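Local structure of ORF48 (Lactococcus phage TP901-1, 3UH8) at residues H4-S9 against G18-R23; A34-N39 against G77-V82; F52-Q57 against G92-Y97; D85-F90 against F117-E122. The protein is a structural protein of the phage baseplate, the organelle of host adhesion, and its N-terminal, immunoglobulin-like domain probably serves in assembling that baseplate. All blocks are in the same frame, centred on the assembly; numbering follows the deposited sequence.

All four contacts lie in one all-beta domain with an immunoglobulin fold. Interactions 1 and 2, centres 11 Å apart, meet where strand 2-9 runs parallel to strand 30-38. Interactions 3 and 4, whose centres are 7 Å apart, share the pairing of strands 92-103 and 112-122 on the same side of the domain centre. Interaction 1 reaches interaction 4 through strand 21-23, which bonds to strand 112-122, while Tyr81 of 77-82 packs against Phe52 of interaction 3 and Ala87 of interaction 4. Along the chain, interaction 1 closes first, interaction 2 precedes interaction 4 and crosses interaction 3, and 3 and 4 alternate, so distant sequence closes one compact sandwich.

Interaction 1. Residues H4-S9 against G18-R23; sequences HFITLS and GIVKLR
His4 and Ile6 on strand 2-9 face Val20 and Gly18 across 6.1 and 6.0 Å between their CA atoms, and no direct hydrogen bond joins the two backbones. The contact joins two strands of the immunoglobulin-like domain that are each bonded to a different neighbour, strand 2-9 to 30-38 and strand 21-23 to 112-122; side chains fill the gap between them. The His4 ring meets Val20 off-centre, in a CH-pi contact that sets Val20 CG1 4.2 Å from the ring centroid and 29° off its normal. With CG anti to the carbonyl carbon (chi1 -57°), the imidazole reaches along the other segment: His4 CE1 comes 3.4 Å from Lys21 O, and His4 CD2 lies 3.6 Å from Leu22 CD2. Both methyls of Val20 touch His4 CB; CG1 goes on to the ring, and CG2 to Ile6 CG2 at 3.8 Å, the two side chains crossing at about a right angle. Leu22 also packs on Tyr119 of strand 112-122. At the Gly18 end a water accepts from Gly18 N at 3.0 Å and donates only weakly to Phe5 O, and beside this bridge Ile6 CG2 lies 3.5 Å from Gly18 O.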
loop_
_atom_site.group_PDB
_atom_site.type_symbol
_atom_site.label_atom_id
_atom_site.label_comp_id
_atom_site.label_asym_id
_atom_site.label_seq_id
_atom_site.Cartn_x
_atom_site.Cartn_y
_atom_site.Cartn_z
ATOM N N HIS A 4 -3.819 -3.263 9.955
ATOM C CA HIS A 4 -2.964 -4.381 9.557
ATOM C C HIS A 4 -1.536 -3.916 9.277
ATOM O O HIS A 4 -1.284 -3.280 8.252
ATOM C CB HIS A 4 -3.568 -5.149 8.365
ATOM C CG HIS A 4 -4.946 -5.676 8.625
ATOM N ND1 HIS A 4 -5.154 -6.977 9.044
ATOM C CD2 HIS A 4 -6.141 -5.048 8.537
ATOM C CE1 HIS A 4 -6.465 -7.102 9.184
ATOM N NE2 HIS A 4 -7.098 -5.963 8.891
ATOM N N PHE A 5 -0.608 -4.208 10.213
ATOM C CA PHE A 5 0.793 -3.799 10.102
ATOM C C PHE A 5 1.689 -4.787 9.372
ATOM O O PHE A 5 1.756 -5.959 9.746
ATOM C CB PHE A 5 1.389 -3.419 11.465
ATOM C CG PHE A 5 2.798 -2.867 11.404
ATOM C CD1 PHE A 5 3.044 -1.589 10.919
ATOM C CD2 PHE A 5 3.877 -3.625 11.841
ATOM C CE1 PHE A 5 4.347 -1.083 10.859
ATOM C CE2 PHE A 5 5.178 -3.115 11.786
ATOM C CZ PHE A 5 5.405 -1.849 11.296
ATOM N N ILE A 6 2.400 -4.285 8.346
ATOM C CA ILE A 6 3.352 -5.023 7.508
ATOM C C ILE A 6 4.552 -4.140 7.134
ATOM O O ILE A 6 4.426 -2.915 7.089
ATOM C CB ILE A 6 2.698 -5.660 6.240
ATOM C CG1 ILE A 6 1.974 -4.615 5.354
ATOM C CG2 ILE A 6 1.808 -6.867 6.586
ATOM C CD1 ILE A 6 1.782 -5.038 3.917
ATOM N N THR A 7 5.703 -4.770 6.853
ATOM C CA THR A 7 6.926 -4.084 6.434
ATOM C C THR A 7 7.152 -4.398 4.949
ATOM O O THR A 7 7.289 -5.568 4.586
ATOM C CB THR A 7 8.116 -4.493 7.323
ATOM O OG1 THR A 7 7.733 -4.425 8.697
ATOM C CG2 THR A 7 9.347 -3.630 7.086
ATOM N N LEU A 8 7.170 -3.359 4.098
ATOM C CA LEU A 8 7.352 -3.531 2.656
ATOM C C LEU A 8 8.688 -3.020 2.153
ATOM O O LEU A 8 9.099 -1.911 2.497
ATOM C CB LEU A 8 6.189 -2.909 1.863
ATOM C CG LEU A 8 4.808 -3.507 2.126
ATOM C CD1 LEU A 8 3.728 -2.640 1.554
ATOM C CD2 LEU A 8 4.699 -4.928 1.592
ATOM N N SER A 9 9.353 -3.832 1.316
ATOM C CA SER A 9 10.657 -3.533 0.734
ATOM C C SER A 9 10.583 -3.072 -0.725
ATOM O O SER A 9 9.669 -3.458 -1.459
ATOM C CB SER A 9 11.588 -4.734 0.866
ATOM O OG SER A 9 12.879 -4.449 0.355
ATOM N N GLY A 18 3.500 -10.418 6.904
ATOM C CA GLY A 18 2.361 -10.909 7.674
ATOM C C GLY A 18 1.123 -10.970 6.801
ATOM O O GLY A 18 0.972 -10.156 5.885
ATOM N N ILE A 19 0.258 -11.965 7.038
ATOM C CA ILE A 19 -0.942 -12.155 6.223
ATOM C C ILE A 19 -2.071 -11.185 6.585
ATOM O O ILE A 19 -2.671 -11.298 7.655
ATOM C CB ILE A 19 -1.370 -13.650 6.111
ATOM C CG1 ILE A 19 -0.196 -14.506 5.562
ATOM C CG2 ILE A 19 -2.626 -13.800 5.234
ATOM C CD1 ILE A 19 -0.362 -16.022 5.626
ATOM N N VAL A 20 -2.339 -10.224 5.680
ATOM C CA VAL A 20 -3.391 -9.216 5.829
ATOM C C VAL A 20 -4.713 -9.833 5.379
ATOM O O VAL A 20 -4.847 -10.207 4.213
ATOM C CB VAL A 20 -3.062 -7.897 5.068
ATOM C CG1 VAL A 20 -4.249 -6.932 5.070
ATOM C CG2 VAL A 20 -1.826 -7.221 5.650
ATOM N N LYS A 21 -5.679 -9.945 6.305
ATOM C CA LYS A 21 -6.999 -10.512 6.025
ATOM C C LYS A 21 -8.098 -9.474 6.229
ATOM O O LYS A 21 -8.482 -9.182 7.365
ATOM C CB LYS A 21 -7.252 -11.786 6.848
ATOM C CG LYS A 21 -6.347 -12.944 6.461
ATOM C CD LYS A 21 -6.626 -14.186 7.278
ATOM C CE LYS A 21 -5.812 -15.354 6.786
ATOM N NZ LYS A 21 -6.079 -16.581 7.577
ATOM N N LEU A 22 -8.578 -8.896 5.120
ATOM C CA LEU A 22 -9.622 -7.871 5.135
ATOM C C LEU A 22 -11.023 -8.477 4.988
ATOM O O LEU A 22 -11.158 -9.628 4.568
ATOM C CB LEU A 22 -9.362 -6.794 4.058
ATOM C CG LEU A 22 -8.007 -6.059 4.076
ATOM C CD1 LEU A 22 -7.903 -5.087 2.919
ATOM C CD2 LEU A 22 -7.783 -5.307 5.377
ATOM N N ARG A 23 -12.059 -7.708 5.366
ATOM C CA ARG A 23 -13.458 -8.128 5.285
ATOM C C ARG A 23 -14.196 -7.307 4.246
ATOM O O ARG A 23 -14.181 -6.076 4.293
ATOM C CB ARG A 23 -14.148 -8.064 6.654
ATOM C CG ARG A 23 -13.706 -9.176 7.599
ATOM C CD ARG A 23 -14.034 -8.859 9.044
ATOM N NE ARG A 23 -13.371 -7.635 9.491
ATOM C CZ ARG A 23 -12.866 -7.450 10.706
ATOM N NH1 ARG A 23 -12.935 -8.410 11.618
ATOM N NH2 ARG A 23 -12.280 -6.302 11.014
HETATM O O HOH W 1 4.130 -8.364 9.037
#

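Interaction 2. Residues A34-N39 against G77-V82; sequences AQIVEN and GTLKYV
Three backbone hydrogen bonds tie Ala34 and Ile36 to Leu79 and Gly77. Ala34 and Leu79 form an antiparallel hydrogen-bonded pair: Ala34 N gives to Leu79 O at 2.8 Å, and Leu79 N returns a bond to Ala34 O at 3.0 Å. Ile36 N binds Gly77 O at 2.6 Å. Between them Gln35 and Thr78 make a non-hydrogen-bonded pair, where a CA-H...O contact brings Thr78 CA 3.3 Å from Ala34 O.

The strands run at 140° to each other and belong to the sheet of the immunoglobulin-like fold that also holds strand 2-9. Strand 78-82 starts at a G1 beta bulge, in which Gly77 and Thr78 both face Asp73 of strand 65-73; the positive phi of Gly77 (68°) suits glycine there.

Apolar contacts gather on the face of Ala34 and Leu79. Leu79 spreads its two methyls over separate partners, CD1 meeting Ala34 CB at 3.9 Å and CD2 meeting Ile36 CD1 at 3.6 Å. A chi1 of 64°, which tucks Leu79 CG in between its own N and C, holds the fork at the height of these two residues. The side chain also touches Phe98 and Phe100 of strand 92-103, in the interior of the domain.

On the other face the contact is mixed. Gln35 bends at chi2, which turns its amide toward Thr78, and NE2 comes to rest 3.7 Å from Thr78 CG2.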
loop_
_atom_site.group_PDB
_atom_site.type_symbol
_atom_site.label_atom_id
_atom_site.label_comp_id
_atom_site.label_asym_id
_atom_site.label_seq_id
_atom_site.Cartn_x
_atom_site.Cartn_y
_atom_site.Cartn_z
ATOM N N ALA A 34 1.806 0.387 6.771
ATOM C CA ALA A 34 3.012 -0.156 6.150
ATOM C C ALA A 34 4.302 0.580 6.483
ATOM O O ALA A 34 4.349 1.808 6.421
ATOM C CB ALA A 34 2.832 -0.266 4.643
ATOM N N GLN A 35 5.353 -0.189 6.825
ATOM C CA GLN A 35 6.699 0.321 7.091
ATOM C C GLN A 35 7.497 0.148 5.787
ATOM O O GLN A 35 7.698 -0.982 5.340
ATOM C CB GLN A 35 7.355 -0.438 8.270
ATOM C CG GLN A 35 8.849 -0.154 8.432
ATOM C CD GLN A 35 9.139 0.855 9.505
ATOM O OE1 GLN A 35 9.133 0.538 10.699
ATOM N NE2 GLN A 35 9.440 2.081 9.104
ATOM N N ILE A 36 7.865 1.259 5.128
ATOM C CA ILE A 36 8.636 1.232 3.891
ATOM C C ILE A 36 10.106 0.980 4.235
ATOM O O ILE A 36 10.663 1.586 5.153
ATOM C CB ILE A 36 8.385 2.469 2.997
ATOM C CG1 ILE A 36 6.869 2.787 2.854
ATOM C CG2 ILE A 36 9.038 2.331 1.633
ATOM C CD1 ILE A 36 5.873 1.601 2.399
ATOM N N VAL A 37 10.675 0.013 3.535
ATOM C CA VAL A 37 12.030 -0.453 3.759
ATOM C C VAL A 37 12.843 -0.513 2.464
ATOM O O VAL A 37 12.313 -0.833 1.401
ATOM C CB VAL A 37 11.990 -1.770 4.593
ATOM C CG1 VAL A 37 12.845 -2.884 4.004
ATOM C CG2 VAL A 37 12.355 -1.508 6.050
ATOM N N GLU A 38 14.126 -0.154 2.566
ATOM C CA GLU A 38 15.094 -0.213 1.476
ATOM C C GLU A 38 16.337 -0.860 2.076
ATOM O O GLU A 38 16.975 -0.271 2.952
ATOM C CB GLU A 38 15.382 1.183 0.889
ATOM C CG GLU A 38 16.111 1.124 -0.444
ATOM C CD GLU A 38 15.945 2.340 -1.333
ATOM O OE1 GLU A 38 15.284 2.215 -2.390
ATOM O OE2 GLU A 38 16.497 3.410 -0.990
ATOM N N ASN A 39 16.617 -2.116 1.665
ATOM C CA ASN A 39 17.718 -2.963 2.151
ATOM C C ASN A 39 17.602 -3.320 3.653
ATOM O O ASN A 39 18.615 -3.428 4.350
ATOM C CB ASN A 39 19.103 -2.384 1.794
ATOM C CG ASN A 39 19.474 -2.472 0.334
ATOM O OD1 ASN A 39 19.241 -3.478 -0.350
ATOM N ND2 ASN A 39 20.134 -1.439 -0.157
ATOM N N GLY A 77 9.334 6.554 7.389
ATOM C CA GLY A 77 9.021 5.598 6.337
ATOM C C GLY A 77 7.757 4.797 6.558
ATOM O O GLY A 77 7.704 3.624 6.182
ATOM N N THR A 78 6.727 5.417 7.169
ATOM C CA THR A 78 5.454 4.742 7.431
ATOM C C THR A 78 4.284 5.378 6.703
ATOM O O THR A 78 4.307 6.573 6.405
ATOM C CB THR A 78 5.160 4.606 8.932
ATOM O OG1 THR A 78 5.006 5.898 9.516
ATOM C CG2 THR A 78 6.203 3.794 9.671
ATOM N N LEU A 79 3.255 4.567 6.427
ATOM C CA LEU A 79 2.023 5.009 5.782
ATOM C C LEU A 79 0.812 4.241 6.303
ATOM O O LEU A 79 0.941 3.095 6.745
ATOM C CB LEU A 79 2.114 4.957 4.236
ATOM C CG LEU A 79 2.305 3.595 3.544
ATOM C CD1 LEU A 79 0.973 2.904 3.302
ATOM C CD2 LEU A 79 2.996 3.772 2.215
ATOM N N LYS A 80 -0.365 4.865 6.215
ATOM C CA LYS A 80 -1.627 4.265 6.613
ATOM C C LYS A 80 -2.607 4.411 5.452
ATOM O O LYS A 80 -2.997 5.530 5.114
ATOM C CB LYS A 80 -2.162 4.919 7.903
ATOM C CG LYS A 80 -3.453 4.300 8.427
ATOM C CD LYS A 80 -3.950 5.024 9.663
ATOM C CE LYS A 80 -5.281 4.492 10.122
ATOM N NZ LYS A 80 -5.700 5.104 11.407
ATOM N N TYR A 81 -2.962 3.285 4.814
ATOM C CA TYR A 81 -3.914 3.280 3.704
ATOM C C TYR A 81 -5.241 2.672 4.158
ATOM O O TYR A 81 -5.256 1.534 4.618
ATOM C CB TYR A 81 -3.351 2.543 2.459
ATOM C CG TYR A 81 -4.425 2.168 1.456
ATOM C CD1 TYR A 81 -5.025 3.129 0.651
ATOM C CD2 TYR A 81 -4.889 0.857 1.365
ATOM C CE1 TYR A 81 -6.052 2.798 -0.231
ATOM C CE2 TYR A 81 -5.914 0.512 0.483
ATOM C CZ TYR A 81 -6.500 1.489 -0.304
ATOM O OH TYR A 81 -7.507 1.147 -1.171
ATOM N N VAL A 82 -6.345 3.415 3.995
ATOM C CA VAL A 82 -7.688 2.939 4.348
ATOM C C VAL A 82 -8.248 2.190 3.138
ATOM O O VAL A 82 -8.373 2.781 2.061
ATOM C CB VAL A 82 -8.620 4.085 4.838
ATOM C CG1 VAL A 82 -10.035 3.574 5.125
ATOM C CG2 VAL A 82 -8.043 4.773 6.074
#

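Interaction 3. Residues F52-Q57 against G92-Y97; sequences FCLMAQ and GRNEAY
Phe52 CE1 meets the small Ala96 CB at 3.7 Å, and Leu54 CD1 passes the same methyl and leans toward Glu95 O. This buried group continues into the domain: Phe52 stacks on Tyr81 and touches Ala87, and Leu54 packs on Tyr119.

On the outer face of the strands, Cys53 lays its CB over one face of the Tyr97 ring, 3.7 Å from the centroid and 22° off the normal, in a CH-pi contact. Its SG, anti to the carbonyl carbon, reaches the ring obliquely, 4.4 Å from the centroid, as a Cys sulfur-aromatic contact. The chi1 of Tyr97, 78°, swings the ring over the neighbouring strand rather than along its own, and Met55 CG approaches that ring at the edge.

The two segments are antiparallel neighbours in the immunoglobulin-like domain, where strand 92-103 lies between strands 49-54 and 112-122. Cys53 and Tyr97 form the hydrogen-bonded pair: Cys53 N meets Tyr97 O at 2.9 Å, and Tyr97 N answers to Cys53 O at 3.0 Å. Leu54 and Ala96 are the non-hydrogen-bonded pair beside it. Met55 N then gives to Glu95 O at 2.9 Å.

Beyond that bond the segments part and water enters. One water bridges them, accepting from Glu95 N at 3.0 Å and donating to Met55 O at 2.7 Å; another lies between Gln57 OE1 and Asn94 OD1. The Asn94 amide is held through ND2 by Phe90 O, and the Glu95 carboxylate turns to Thr116 through OE1.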
loop_
_atom_site.group_PDB
_atom_site.type_symbol
_atom_site.label_atom_id
_atom_site.label_comp_id
_atom_site.label_asym_id
_atom_site.label_seq_id
_atom_site.Cartn_x
_atom_site.Cartn_y
_atom_site.Cartn_z
ATOM N N PHE A 52 -1.576 4.008 -3.571
ATOM C CA PHE A 52 -1.974 2.609 -3.489
ATOM C C PHE A 52 -2.349 2.161 -4.897
ATOM O O PHE A 52 -3.330 2.653 -5.460
ATOM C CB PHE A 52 -3.140 2.415 -2.499
ATOM C CG PHE A 52 -3.737 1.025 -2.498
ATOM C CD1 PHE A 52 -3.124 -0.013 -1.805
ATOM C CD2 PHE A 52 -4.907 0.751 -3.196
ATOM C CE1 PHE A 52 -3.674 -1.297 -1.808
ATOM C CE2 PHE A 52 -5.461 -0.532 -3.189
ATOM C CZ PHE A 52 -4.841 -1.548 -2.498
ATOM N N CYS A 53 -1.548 1.256 -5.474
ATOM C CA CYS A 53 -1.789 0.743 -6.817
ATOM C C CYS A 53 -2.244 -0.711 -6.751
ATOM O O CYS A 53 -1.427 -1.607 -6.541
ATOM C CB CYS A 53 -0.558 0.920 -7.703
ATOM S SG CYS A 53 0.022 2.630 -7.845
ATOM N N LEU A 54 -3.565 -0.928 -6.870
ATOM C CA LEU A 54 -4.154 -2.264 -6.866
ATOM C C LEU A 54 -4.026 -2.829 -8.265
ATOM O O LEU A 54 -4.376 -2.153 -9.245
ATOM C CB LEU A 54 -5.626 -2.257 -6.399
ATOM C CG LEU A 54 -6.418 -3.580 -6.535
ATOM C CD1 LEU A 54 -5.960 -4.636 -5.525
ATOM C CD2 LEU A 54 -7.896 -3.341 -6.411
ATOM N N MET A 55 -3.539 -4.059 -8.404
ATOM C CA MET A 55 -3.364 -4.649 -9.706
ATOM C C MET A 55 -4.581 -5.422 -10.220
ATOM O O MET A 55 -5.244 -6.124 -9.457
ATOM C CB MET A 55 -2.099 -5.497 -9.736
ATOM C CG MET A 55 -0.833 -4.673 -9.836
ATOM S SD MET A 55 0.668 -5.661 -9.896
ATOM C CE MET A 55 0.629 -6.219 -11.599
ATOM N N ALA A 56 -4.882 -5.187 -11.495
ATOM C CA ALA A 56 -5.974 -5.883 -12.183
ATOM C C ALA A 56 -5.508 -7.296 -12.494
ATOM O O ALA A 56 -4.399 -7.503 -13.001
ATOM C CB ALA A 56 -6.329 -5.168 -13.474
ATOM N N GLN A 57 -6.359 -8.272 -12.170
ATOM C CA GLN A 57 -6.088 -9.676 -12.454
ATOM C C GLN A 57 -6.744 -10.050 -13.779
ATOM O O GLN A 57 -7.685 -9.388 -14.225
ATOM C CB GLN A 57 -6.494 -10.610 -11.289
ATOM C CG GLN A 57 -7.986 -10.662 -10.927
ATOM C CD GLN A 57 -8.539 -9.429 -10.238
ATOM O OE1 GLN A 57 -7.811 -8.532 -9.790
ATOM N NE2 GLN A 57 -9.858 -9.336 -10.180
ATOM N N GLY A 92 -10.979 -12.782 -2.240
ATOM C CA GLY A 92 -9.905 -13.738 -2.464
ATOM C C GLY A 92 -8.549 -13.077 -2.368
ATOM O O GLY A 92 -8.391 -12.082 -1.654
ATOM N N ARG A 93 -7.560 -13.625 -3.091
ATOM C CA ARG A 93 -6.206 -13.089 -3.065
ATOM C C ARG A 93 -6.011 -11.904 -4.007
ATOM O O ARG A 93 -6.222 -12.017 -5.217
ATOM C CB ARG A 93 -5.147 -14.184 -3.277
ATOM C CG ARG A 93 -3.774 -13.756 -2.783
ATOM C CD ARG A 93 -2.750 -14.871 -2.788
ATOM N NE ARG A 93 -1.421 -14.323 -2.517
ATOM C CZ ARG A 93 -0.346 -15.037 -2.205
ATOM N NH1 ARG A 93 -0.425 -16.354 -2.092
ATOM N NH2 ARG A 93 0.815 -14.436 -1.980
ATOM N N ASN A 94 -5.602 -10.765 -3.430
ATOM C CA ASN A 94 -5.341 -9.520 -4.145
ATOM C C ASN A 94 -3.851 -9.214 -4.173
ATOM O O ASN A 94 -3.135 -9.560 -3.233
ATOM C CB ASN A 94 -6.091 -8.368 -3.488
ATOM C CG ASN A 94 -7.577 -8.384 -3.716
ATOM O OD1 ASN A 94 -8.100 -7.666 -4.571
ATOM N ND2 ASN A 94 -8.297 -9.184 -2.942
ATOM N N GLU A 95 -3.394 -8.553 -5.245
ATOM C CA GLU A 95 -2.000 -8.153 -5.432
ATOM C C GLU A 95 -1.942 -6.640 -5.627
ATOM O O GLU A 95 -2.672 -6.100 -6.462
ATOM C CB GLU A 95 -1.381 -8.898 -6.628
ATOM C CG GLU A 95 0.097 -8.602 -6.851
ATOM C CD GLU A 95 0.830 -9.489 -7.842
ATOM O OE1 GLU A 95 2.019 -9.204 -8.113
ATOM O OE2 GLU A 95 0.235 -10.479 -8.329
ATOM N N ALA A 96 -1.092 -5.958 -4.839
ATOM C CA ALA A 96 -0.934 -4.500 -4.888
ATOM C C ALA A 96 0.498 -4.049 -4.592
ATOM O O ALA A 96 1.328 -4.864 -4.189
ATOM C CB ALA A 96 -1.907 -3.838 -3.919
ATOM N N TYR A 97 0.781 -2.746 -4.801
ATOM C CA TYR A 97 2.079 -2.120 -4.538
ATOM C C TYR A 97 1.929 -0.618 -4.242
ATOM O O TYR A 97 0.927 -0.013 -4.623
ATOM C CB TYR A 97 3.083 -2.389 -5.686
ATOM C CG TYR A 97 2.893 -1.540 -6.926
ATOM C CD1 TYR A 97 3.633 -0.377 -7.118
ATOM C CD2 TYR A 97 2.011 -1.928 -7.934
ATOM C CE1 TYR A 97 3.474 0.401 -8.264
ATOM C CE2 TYR A 97 1.860 -1.167 -9.094
ATOM C CZ TYR A 97 2.586 0.004 -9.248
ATOM O OH TYR A 97 2.444 0.781 -10.367
HETATM O O HOH W 2 -5.104 -8.095 -7.637
HETATM O O HOH W 3 -7.902 -7.766 -7.274
#

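Interaction 4. Residues D85-F90 against F117-E122; sequences DNALQF and FHYIVE
Tyr119 points its ring from strand 117-122 at the carbonyl of Ala87 in the short, weakly bonded helix 85-89, which crosses the strand at 85°. From CB the ring leaves with CG between the backbone N and the carbonyl carbon (chi1 71°), and this sends it across the gap to the helix. Its CE1 lies 3.3 Å from Ala87 O and CZ 3.4 Å, the oxygen lying in the ring plane at the edge. At the tip, OH donates to Ala87 O at 2.6 Å, on a lone pair in the carbonyl plane, and Ala87 CB stands 3.4 Å from the same OH. Two residues on along the strand, Val121 lies against the carbonyls of the helical turn: CG1 meets Leu88 O at 3.1 Å, and CB lies 3.4 Å from Phe90 O. In the immunoglobulin-like sandwich this helix connects strand 78-82 to strand 92-103, and Ala87 also rests on Phe52 of strand 49-54. The turn is loosely bonded within itself. The Tyr119 phenol supplies a strand-side donor for the carbonyl of buried Ala87, tying one point of the turn to the strand, with Val121 packing beside it and Asn94 ND2 taking Phe90 O.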
loop_
_atom_site.group_PDB
_atom_site.type_symbol
_atom_site.label_atom_id
_atom_site.label_comp_id
_atom_site.label_asym_id
_atom_site.label_seq_id
_atom_site.Cartn_x
_atom_site.Cartn_y
_atom_site.Cartn_z
ATOM N N ASP A 85 -13.597 0.641 -1.269
ATOM C CA ASP A 85 -14.544 -0.379 -1.719
ATOM C C ASP A 85 -13.938 -1.182 -2.883
ATOM O O ASP A 85 -14.196 -2.379 -2.992
ATOM C CB ASP A 85 -15.891 0.253 -2.113
ATOM C CG ASP A 85 -16.726 0.761 -0.948
ATOM O OD1 ASP A 85 -16.545 0.254 0.186
ATOM O OD2 ASP A 85 -17.589 1.636 -1.175
ATOM N N ASN A 86 -13.086 -0.528 -3.708
ATOM C CA ASN A 86 -12.383 -1.135 -4.841
ATOM C C ASN A 86 -11.351 -2.155 -4.353
ATOM O O ASN A 86 -11.249 -3.243 -4.926
ATOM C CB ASN A 86 -11.701 -0.056 -5.692
ATOM C CG ASN A 86 -11.403 -0.448 -7.125
ATOM O OD1 ASN A 86 -11.209 -1.621 -7.467
ATOM N ND2 ASN A 86 -11.334 0.545 -7.999
ATOM N N ALA A 87 -10.606 -1.811 -3.283
ATOM C CA ALA A 87 -9.601 -2.684 -2.676
ATOM C C ALA A 87 -10.214 -3.922 -2.003
ATOM O O ALA A 87 -9.529 -4.933 -1.853
ATOM C CB ALA A 87 -8.771 -1.901 -1.673
ATOM N N LEU A 88 -11.499 -3.843 -1.611
ATOM C CA LEU A 88 -12.229 -4.918 -0.928
ATOM C C LEU A 88 -13.145 -5.736 -1.841
ATOM O O LEU A 88 -13.677 -6.760 -1.404
ATOM C CB LEU A 88 -13.071 -4.328 0.224
ATOM C CG LEU A 88 -12.342 -3.565 1.324
ATOM C CD1 LEU A 88 -13.315 -2.721 2.113
ATOM C CD2 LEU A 88 -11.596 -4.502 2.243
ATOM N N GLN A 89 -13.329 -5.310 -3.100
ATOM C CA GLN A 89 -14.237 -5.940 -4.046
ATOM C C GLN A 89 -13.929 -7.389 -4.405
ATOM O O GLN A 89 -14.844 -8.200 -4.370
ATOM C CB GLN A 89 -14.380 -5.092 -5.303
ATOM C CG GLN A 89 -15.643 -5.387 -6.093
ATOM C CD GLN A 89 -15.619 -4.626 -7.382
ATOM O OE1 GLN A 89 -15.362 -5.175 -8.457
ATOM N NE2 GLN A 89 -15.808 -3.325 -7.288
ATOM N N PHE A 90 -12.673 -7.688 -4.781
ATOM C CA PHE A 90 -12.315 -9.065 -5.127
ATOM C C PHE A 90 -12.142 -9.932 -3.883
ATOM O O PHE A 90 -11.134 -9.821 -3.175
ATOM C CB PHE A 90 -11.116 -9.147 -6.097
ATOM C CG PHE A 90 -10.727 -10.564 -6.463
ATOM C CD1 PHE A 90 -9.618 -11.169 -5.886
ATOM C CD2 PHE A 90 -11.502 -11.310 -7.344
ATOM C CE1 PHE A 90 -9.279 -12.489 -6.195
ATOM C CE2 PHE A 90 -11.163 -12.632 -7.652
ATOM C CZ PHE A 90 -10.051 -13.212 -7.080
ATOM N N PHE A 117 3.031 -7.040 -3.218
ATOM C CA PHE A 117 2.687 -7.820 -2.043
ATOM C C PHE A 117 1.252 -8.276 -2.210
ATOM O O PHE A 117 0.508 -7.714 -3.023
ATOM C CB PHE A 117 2.865 -6.994 -0.756
ATOM C CG PHE A 117 1.851 -5.895 -0.529
ATOM C CD1 PHE A 117 2.030 -4.637 -1.089
ATOM C CD2 PHE A 117 0.736 -6.109 0.273
ATOM C CE1 PHE A 117 1.091 -3.622 -0.881
ATOM C CE2 PHE A 117 -0.202 -5.093 0.482
ATOM C CZ PHE A 117 -0.016 -3.855 -0.094
ATOM N N HIS A 118 0.853 -9.270 -1.425
ATOM C CA HIS A 118 -0.498 -9.785 -1.485
ATOM C C HIS A 118 -1.249 -9.579 -0.191
ATOM O O HIS A 118 -0.649 -9.570 0.883
ATOM C CB HIS A 118 -0.490 -11.270 -1.851
ATOM C CG HIS A 118 -0.082 -11.549 -3.265
ATOM N ND1 HIS A 118 1.247 -11.731 -3.606
ATOM C CD2 HIS A 118 -0.844 -11.716 -4.371
ATOM C CE1 HIS A 118 1.252 -11.979 -4.907
ATOM N NE2 HIS A 118 0.015 -11.984 -5.409
ATOM N N TYR A 119 -2.572 -9.427 -0.306
ATOM C CA TYR A 119 -3.503 -9.324 0.810
ATOM C C TYR A 119 -4.762 -10.108 0.460
ATOM O O TYR A 119 -5.085 -10.262 -0.722
ATOM C CB TYR A 119 -3.785 -7.864 1.221
ATOM C CG TYR A 119 -4.626 -7.055 0.256
ATOM C CD1 TYR A 119 -6.006 -6.970 0.404
ATOM C CD2 TYR A 119 -4.030 -6.303 -0.753
ATOM C CE1 TYR A 119 -6.782 -6.196 -0.459
ATOM C CE2 TYR A 119 -4.795 -5.520 -1.620
ATOM C CZ TYR A 119 -6.172 -5.469 -1.466
ATOM O OH TYR A 119 -6.935 -4.721 -2.324
ATOM N N ILE A 120 -5.454 -10.631 1.473
ATOM C CA ILE A 120 -6.659 -11.427 1.250
ATOM C C ILE A 120 -7.938 -10.733 1.697
ATOM O O ILE A 120 -8.023 -10.279 2.836
ATOM C CB ILE A 120 -6.518 -12.919 1.723
ATOM C CG1 ILE A 120 -7.873 -13.576 2.073
ATOM C CG2 ILE A 120 -5.513 -13.093 2.860
ATOM C CD1 ILE A 120 -8.089 -14.922 1.468
ATOM N N VAL A 121 -8.925 -10.646 0.793
ATOM C CA VAL A 121 -10.228 -10.102 1.137
ATOM C C VAL A 121 -11.124 -11.307 1.388
ATOM O O VAL A 121 -11.298 -12.151 0.507
ATOM C CB VAL A 121 -10.846 -9.117 0.113
ATOM C CG1 VAL A 121 -12.194 -8.600 0.616
ATOM C CG2 VAL A 121 -9.912 -7.946 -0.168
ATOM N N GLU A 122 -11.629 -11.410 2.615
ATOM C CA GLU A 122 -12.505 -12.496 3.042
ATOM C C GLU A 122 -13.948 -12.027 3.126
ATOM O O GLU A 122 -14.217 -10.825 3.185
ATOM C CB GLU A 122 -12.044 -13.060 4.395
ATOM C CG GLU A 122 -10.824 -13.957 4.285
ATOM C CD GLU A 122 -10.236 -14.499 5.574
ATOM O OE1 GLU A 122 -10.716 -14.125 6.669
ATOM O OE2 GLU A 122 -9.280 -15.302 5.485
#